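Local structure of GCN5-related N-acetyltransferase (Kribbella flavida, 4MY0) at residues 294-308 and 318-331. The protein binds acetyl-CoA and is probably an N-acetyltransferase of the GCN5-related family, perhaps acting on aminoglycosides. Residues are numbered along the deposited sequence; the frame is centred on the assembly and turned at random.
Sequences RGFAPGAAAEVDLLI and GRWHLSVADGTGEL
Asp305 OD2 draws several donors: Arg319 NE reaches it at 2.7 Å in the guanidinium plane, from the anti side and tilted out of the carboxylate plane, Arg319 NH2 adds a weak bond, and Ser334 OG joins them. In this salt bridge the Asp305 carboxylate and Arg319 guanidinium planes stand 76° apart. Asp305 OD1, also paired with Arg336, takes His321 ND1 at 3.0 Å. With CG anti to the backbone N (chi1 176°), the His321 ring lies between two acids, and its NE2 meets Glu303 OE2 at 2.6 Å with carboxylate and ring nearly coplanar. Ser323 OG donates a hydrogen bond to Glu303 OE1 from the syn side, somewhat out of the carboxylate plane. A leucine in place of His321 would probably leave Glu303 OE2 without its imidazole mate. Paired backbone bonds join antiparallel strands 302-308 and 318-325. On the apolar face, Val324 CG2 makes a CH-pi contact over Phe296, 4.2 Å from the ring centroid, and Ile308 CD1 meets Trp320 CD1 at 3.6 Å. Gly327 O, in the type I' turn 325-328, accepts a hydrogen bond from Phe296 N. The 302-309/318-325 hairpin, part of the sterol carrier protein-like domain, packs its apolar face on helices 287-293 and 371-380, with strand 341-344 alongside 302-308.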
loop_
_atom_site.group_PDB
_atom_site.type_symbol
_atom_site.label_atom_id
_atom_site.label_comp_id
_atom_site.label_asym_id
_atom_site.label_seq_id
_atom_site.Cartn_x
_atom_site.Cartn_y
_atom_site.Cartn_z
ATOM N N ARG C 294 -31.783 -35.471 -5.333
ATOM C CA ARG C 294 -30.527 -35.371 -4.591
ATOM C C ARG C 294 -29.841 -36.728 -4.447
ATOM O O ARG C 294 -30.507 -37.754 -4.346
ATOM C CB ARG C 294 -30.775 -34.795 -3.188
ATOM C CG ARG C 294 -29.497 -34.274 -2.503
ATOM C CD ARG C 294 -29.758 -33.836 -1.075
ATOM N NE ARG C 294 -28.718 -32.950 -0.526
ATOM C CZ ARG C 294 -27.562 -33.381 -0.019
ATOM N NH1 ARG C 294 -27.289 -34.681 -0.011
ATOM N NH2 ARG C 294 -26.673 -32.523 0.484
ATOM N N GLY C 295 -28.511 -36.741 -4.441
ATOM C CA GLY C 295 -27.793 -37.941 -4.025
ATOM C C GLY C 295 -27.694 -37.898 -2.511
ATOM O O GLY C 295 -27.614 -36.811 -1.936
ATOM N N PHE C 296 -27.738 -39.053 -1.858
ATOM C CA PHE C 296 -27.590 -39.095 -0.404
ATOM C C PHE C 296 -26.412 -39.978 -0.023
ATOM O O PHE C 296 -26.057 -40.887 -0.766
ATOM C CB PHE C 296 -28.875 -39.596 0.267
ATOM C CG PHE C 296 -29.986 -38.587 0.256
ATOM C CD1 PHE C 296 -30.125 -37.682 1.298
ATOM C CD2 PHE C 296 -30.878 -38.522 -0.808
ATOM C CE1 PHE C 296 -31.133 -36.731 1.284
ATOM C CE2 PHE C 296 -31.896 -37.570 -0.824
ATOM C CZ PHE C 296 -32.024 -36.683 0.219
ATOM N N ALA C 297 -25.823 -39.707 1.139
ATOM C CA ALA C 297 -24.620 -40.401 1.598
ATOM C C ALA C 297 -24.753 -41.925 1.600
ATOM O O ALA C 297 -25.724 -42.467 2.115
ATOM C CB ALA C 297 -24.220 -39.901 2.984
ATOM N N PRO C 298 -23.756 -42.617 1.027
ATOM C CA PRO C 298 -23.700 -44.083 0.999
ATOM C C PRO C 298 -23.895 -44.653 2.399
ATOM O O PRO C 298 -23.280 -44.162 3.343
ATOM C CB PRO C 298 -22.269 -44.371 0.527
ATOM C CG PRO C 298 -21.853 -43.149 -0.213
ATOM C CD PRO C 298 -22.541 -42.001 0.466
ATOM N N GLY C 299 -24.755 -45.654 2.535
ATOM C CA GLY C 299 -24.958 -46.299 3.820
ATOM C C GLY C 299 -25.879 -45.553 4.769
ATOM O O GLY C 299 -26.384 -46.134 5.733
ATOM N N ALA C 300 -26.101 -44.271 4.501
ATOM C CA ALA C 300 -26.999 -43.465 5.327
ATOM C C ALA C 300 -28.441 -43.959 5.254
ATOM O O ALA C 300 -28.957 -44.268 4.180
ATOM C CB ALA C 300 -26.924 -41.994 4.935
ATOM N N ALA C 301 -29.081 -44.041 6.414
ATOM C CA ALA C 301 -30.492 -44.390 6.494
ATOM C C ALA C 301 -31.194 -43.446 7.471
ATOM O O ALA C 301 -30.649 -43.123 8.533
ATOM C CB ALA C 301 -30.657 -45.825 6.932
ATOM N N ALA C 302 -32.395 -42.999 7.111
ATOM C CA ALA C 302 -33.126 -42.054 7.947
ATOM C C ALA C 302 -34.615 -42.061 7.656
ATOM O O ALA C 302 -35.030 -41.995 6.500
ATOM C CB ALA C 302 -32.571 -40.653 7.767
ATOM N N GLU C 303 -35.409 -42.139 8.718
ATOM C CA GLU C 303 -36.853 -41.951 8.637
ATOM C C GLU C 303 -37.192 -40.874 9.655
ATOM O O GLU C 303 -37.122 -41.117 10.859
ATOM C CB GLU C 303 -37.592 -43.237 8.999
ATOM C CG GLU C 303 -37.165 -44.464 8.199
ATOM C CD GLU C 303 -37.685 -44.462 6.770
ATOM O OE1 GLU C 303 -37.228 -45.306 5.971
ATOM O OE2 GLU C 303 -38.554 -43.626 6.445
ATOM N N VAL C 304 -37.547 -39.685 9.176
ATOM C CA VAL C 304 -37.699 -38.517 10.036
ATOM C C VAL C 304 -38.784 -37.614 9.484
ATOM O O VAL C 304 -38.829 -37.370 8.277
ATOM C CB VAL C 304 -36.395 -37.668 10.060
ATOM C CG1 VAL C 304 -36.596 -36.405 10.867
ATOM C CG2 VAL C 304 -35.234 -38.461 10.625
ATOM N N ASP C 305 -39.640 -37.094 10.357
ATOM C CA ASP C 305 -40.608 -36.083 9.925
ATOM C C ASP C 305 -40.019 -34.666 9.939
ATOM O O ASP C 305 -39.161 -34.342 10.765
ATOM C CB ASP C 305 -41.885 -36.153 10.775
ATOM C CG ASP C 305 -42.876 -37.214 10.275
ATOM O OD1 ASP C 305 -42.477 -38.093 9.475
ATOM O OD2 ASP C 305 -44.060 -37.170 10.690
ATOM N N LEU C 306 -40.478 -33.834 9.004
ATOM C CA LEU C 306 -40.114 -32.424 8.951
ATOM C C LEU C 306 -41.395 -31.608 8.867
ATOM O O LEU C 306 -42.296 -31.944 8.090
ATOM C CB LEU C 306 -39.281 -32.133 7.706
ATOM C CG LEU C 306 -38.012 -32.950 7.527
ATOM C CD1 LEU C 306 -37.304 -32.541 6.246
ATOM C CD2 LEU C 306 -37.101 -32.770 8.742
ATOM N N LEU C 307 -41.479 -30.545 9.658
ATOM C CA LEU C 307 -42.587 -29.605 9.540
ATOM C C LEU C 307 -42.065 -28.354 8.841
ATOM O O LEU C 307 -41.240 -27.626 9.390
ATOM C CB LEU C 307 -43.186 -29.261 10.909
ATOM C CG LEU C 307 -44.343 -28.261 10.863
ATOM C CD1 LEU C 307 -45.473 -28.786 9.969
ATOM C CD2 LEU C 307 -44.856 -27.943 12.254
ATOM N N ILE C 308 -42.523 -28.128 7.614
ATOM C CA ILE C 308 -42.035 -27.006 6.815
ATOM C C ILE C 308 -43.016 -25.839 6.847
ATOM O O ILE C 308 -44.193 -25.988 6.506
ATOM C CB ILE C 308 -41.802 -27.426 5.343
ATOM C CG1 ILE C 308 -40.699 -28.487 5.242
ATOM C CG2 ILE C 308 -41.464 -26.210 4.476
ATOM C CD1 ILE C 308 -40.556 -29.091 3.827
ATOM N N GLY C 318 -46.184 -27.641 5.348
ATOM C CA GLY C 318 -46.890 -28.730 6.018
ATOM C C GLY C 318 -45.935 -29.789 6.528
ATOM O O GLY C 318 -44.703 -29.600 6.515
ATOM N N ARG C 319 -46.497 -30.908 6.980
ATOM C CA ARG C 319 -45.691 -31.971 7.560
ATOM C C ARG C 319 -45.362 -33.059 6.547
ATOM O O ARG C 319 -46.243 -33.624 5.897
ATOM C CB ARG C 319 -46.376 -32.585 8.777
ATOM C CG ARG C 319 -45.483 -33.568 9.499
ATOM C CD ARG C 319 -46.083 -33.942 10.823
ATOM N NE ARG C 319 -45.255 -34.881 11.568
ATOM C CZ ARG C 319 -45.107 -34.827 12.885
ATOM N NH1 ARG C 319 -45.716 -33.866 13.570
ATOM N NH2 ARG C 319 -44.352 -35.718 13.517
ATOM N N TRP C 320 -44.078 -33.361 6.449
ATOM C CA TRP C 320 -43.576 -34.316 5.489
ATOM C C TRP C 320 -42.776 -35.402 6.196
ATOM O O TRP C 320 -42.226 -35.182 7.274
ATOM C CB TRP C 320 -42.667 -33.591 4.498
ATOM C CG TRP C 320 -43.360 -32.540 3.689
ATOM C CD1 TRP C 320 -43.482 -31.213 3.996
ATOM C CD2 TRP C 320 -44.004 -32.721 2.423
ATOM N NE1 TRP C 320 -44.174 -30.564 3.002
ATOM C CE2 TRP C 320 -44.505 -31.468 2.024
ATOM C CE3 TRP C 320 -44.213 -33.825 1.589
ATOM C CZ2 TRP C 320 -45.202 -31.288 0.822
ATOM C CZ3 TRP C 320 -44.912 -33.649 0.399
ATOM C CH2 TRP C 320 -45.396 -32.391 0.026
ATOM N N HIS C 321 -42.730 -36.579 5.590
ATOM C CA HIS C 321 -41.859 -37.642 6.060
ATOM C C HIS C 321 -40.697 -37.817 5.082
ATOM O O HIS C 321 -40.897 -37.948 3.868
ATOM C CB HIS C 321 -42.627 -38.953 6.205
ATOM C CG HIS C 321 -41.757 -40.103 6.601
ATOM N ND1 HIS C 321 -41.251 -40.247 7.875
ATOM C CD2 HIS C 321 -41.270 -41.140 5.881
ATOM C CE1 HIS C 321 -40.499 -41.331 7.929
ATOM N NE2 HIS C 321 -40.495 -41.892 6.731
ATOM N N LEU C 322 -39.477 -37.779 5.607
ATOM C CA LEU C 322 -38.291 -38.003 4.788
ATOM C C LEU C 322 -37.788 -39.440 4.957
ATOM O O LEU C 322 -37.496 -39.885 6.074
ATOM C CB LEU C 322 -37.191 -37.001 5.144
ATOM C CG LEU C 322 -35.848 -37.172 4.420
ATOM C CD1 LEU C 322 -35.956 -36.794 2.948
ATOM C CD2 LEU C 322 -34.767 -36.354 5.109
ATOM N N SER C 323 -37.701 -40.163 3.843
ATOM C CA SER C 323 -37.193 -41.532 3.837
ATOM C C SER C 323 -35.893 -41.550 3.044
ATOM O O SER C 323 -35.871 -41.160 1.867
ATOM C CB SER C 323 -38.214 -42.471 3.185
ATOM O OG SER C 323 -37.857 -43.832 3.362
ATOM N N VAL C 324 -34.805 -41.963 3.693
ATOM C CA VAL C 324 -33.510 -42.059 3.025
ATOM C C VAL C 324 -32.928 -43.448 3.196
ATOM O O VAL C 324 -32.803 -43.935 4.319
ATOM C CB VAL C 324 -32.503 -41.061 3.577
ATOM C CG1 VAL C 324 -31.150 -41.285 2.918
ATOM C CG2 VAL C 324 -32.984 -39.622 3.345
ATOM N N ALA C 325 -32.581 -44.088 2.083
ATOM C CA ALA C 325 -31.952 -45.411 2.114
ATOM C C ALA C 325 -31.240 -45.670 0.796
ATOM O O ALA C 325 -31.757 -45.313 -0.269
ATOM C CB ALA C 325 -32.985 -46.493 2.370
ATOM N N ASP C 326 -30.049 -46.267 0.876
ATOM C CA ASP C 326 -29.320 -46.713 -0.310
ATOM C C ASP C 326 -29.054 -45.584 -1.308
ATOM O O ASP C 326 -29.154 -45.773 -2.523
ATOM C CB ASP C 326 -30.063 -47.872 -0.989
ATOM C CG ASP C 326 -30.271 -49.055 -0.055
ATOM O OD1 ASP C 326 -31.370 -49.656 -0.073
ATOM O OD2 ASP C 326 -29.332 -49.384 0.701
ATOM N N GLY C 327 -28.743 -44.410 -0.777
ATOM C CA GLY C 327 -28.305 -43.286 -1.585
ATOM C C GLY C 327 -29.414 -42.447 -2.187
ATOM O O GLY C 327 -29.141 -41.442 -2.837
ATOM N N THR C 328 -30.661 -42.860 -1.970
ATOM C CA THR C 328 -31.820 -42.199 -2.566
ATOM C C THR C 328 -32.791 -41.692 -1.485
ATOM O O THR C 328 -32.922 -42.310 -0.422
ATOM C CB THR C 328 -32.524 -43.169 -3.561
ATOM O OG1 THR C 328 -31.858 -43.117 -4.832
ATOM C CG2 THR C 328 -33.989 -42.828 -3.757
ATOM N N GLY C 329 -33.451 -40.561 -1.734
ATOM C CA GLY C 329 -34.375 -39.995 -0.764
ATOM C C GLY C 329 -35.764 -39.729 -1.321
ATOM O O GLY C 329 -35.929 -39.470 -2.515
ATOM N N GLU C 330 -36.768 -39.790 -0.451
ATOM C CA GLU C 330 -38.129 -39.428 -0.825
ATOM C C GLU C 330 -38.817 -38.630 0.278
ATOM O O GLU C 330 -38.684 -38.948 1.461
ATOM C CB GLU C 330 -38.963 -40.676 -1.125
ATOM C CG GLU C 330 -40.216 -40.373 -1.934
ATOM C CD GLU C 330 -41.091 -41.600 -2.164
ATOM O OE1 GLU C 330 -42.041 -41.503 -2.975
ATOM O OE2 GLU C 330 -40.838 -42.651 -1.534
ATOM N N LEU C 331 -39.575 -37.612 -0.119
ATOM C CA LEU C 331 -40.328 -36.788 0.822
ATOM C C LEU C 331 -41.828 -36.934 0.554
ATOM O O LEU C 331 -42.297 -36.589 -0.528
ATOM C CB LEU C 331 -39.918 -35.328 0.657
ATOM C CG LEU C 331 -40.191 -34.366 1.805
ATOM C CD1 LEU C 331 -39.296 -34.716 2.988
ATOM C CD2 LEU C 331 -39.964 -32.929 1.346
HETATM O O HOH W 1 -32.829 -39.002 -3.977
#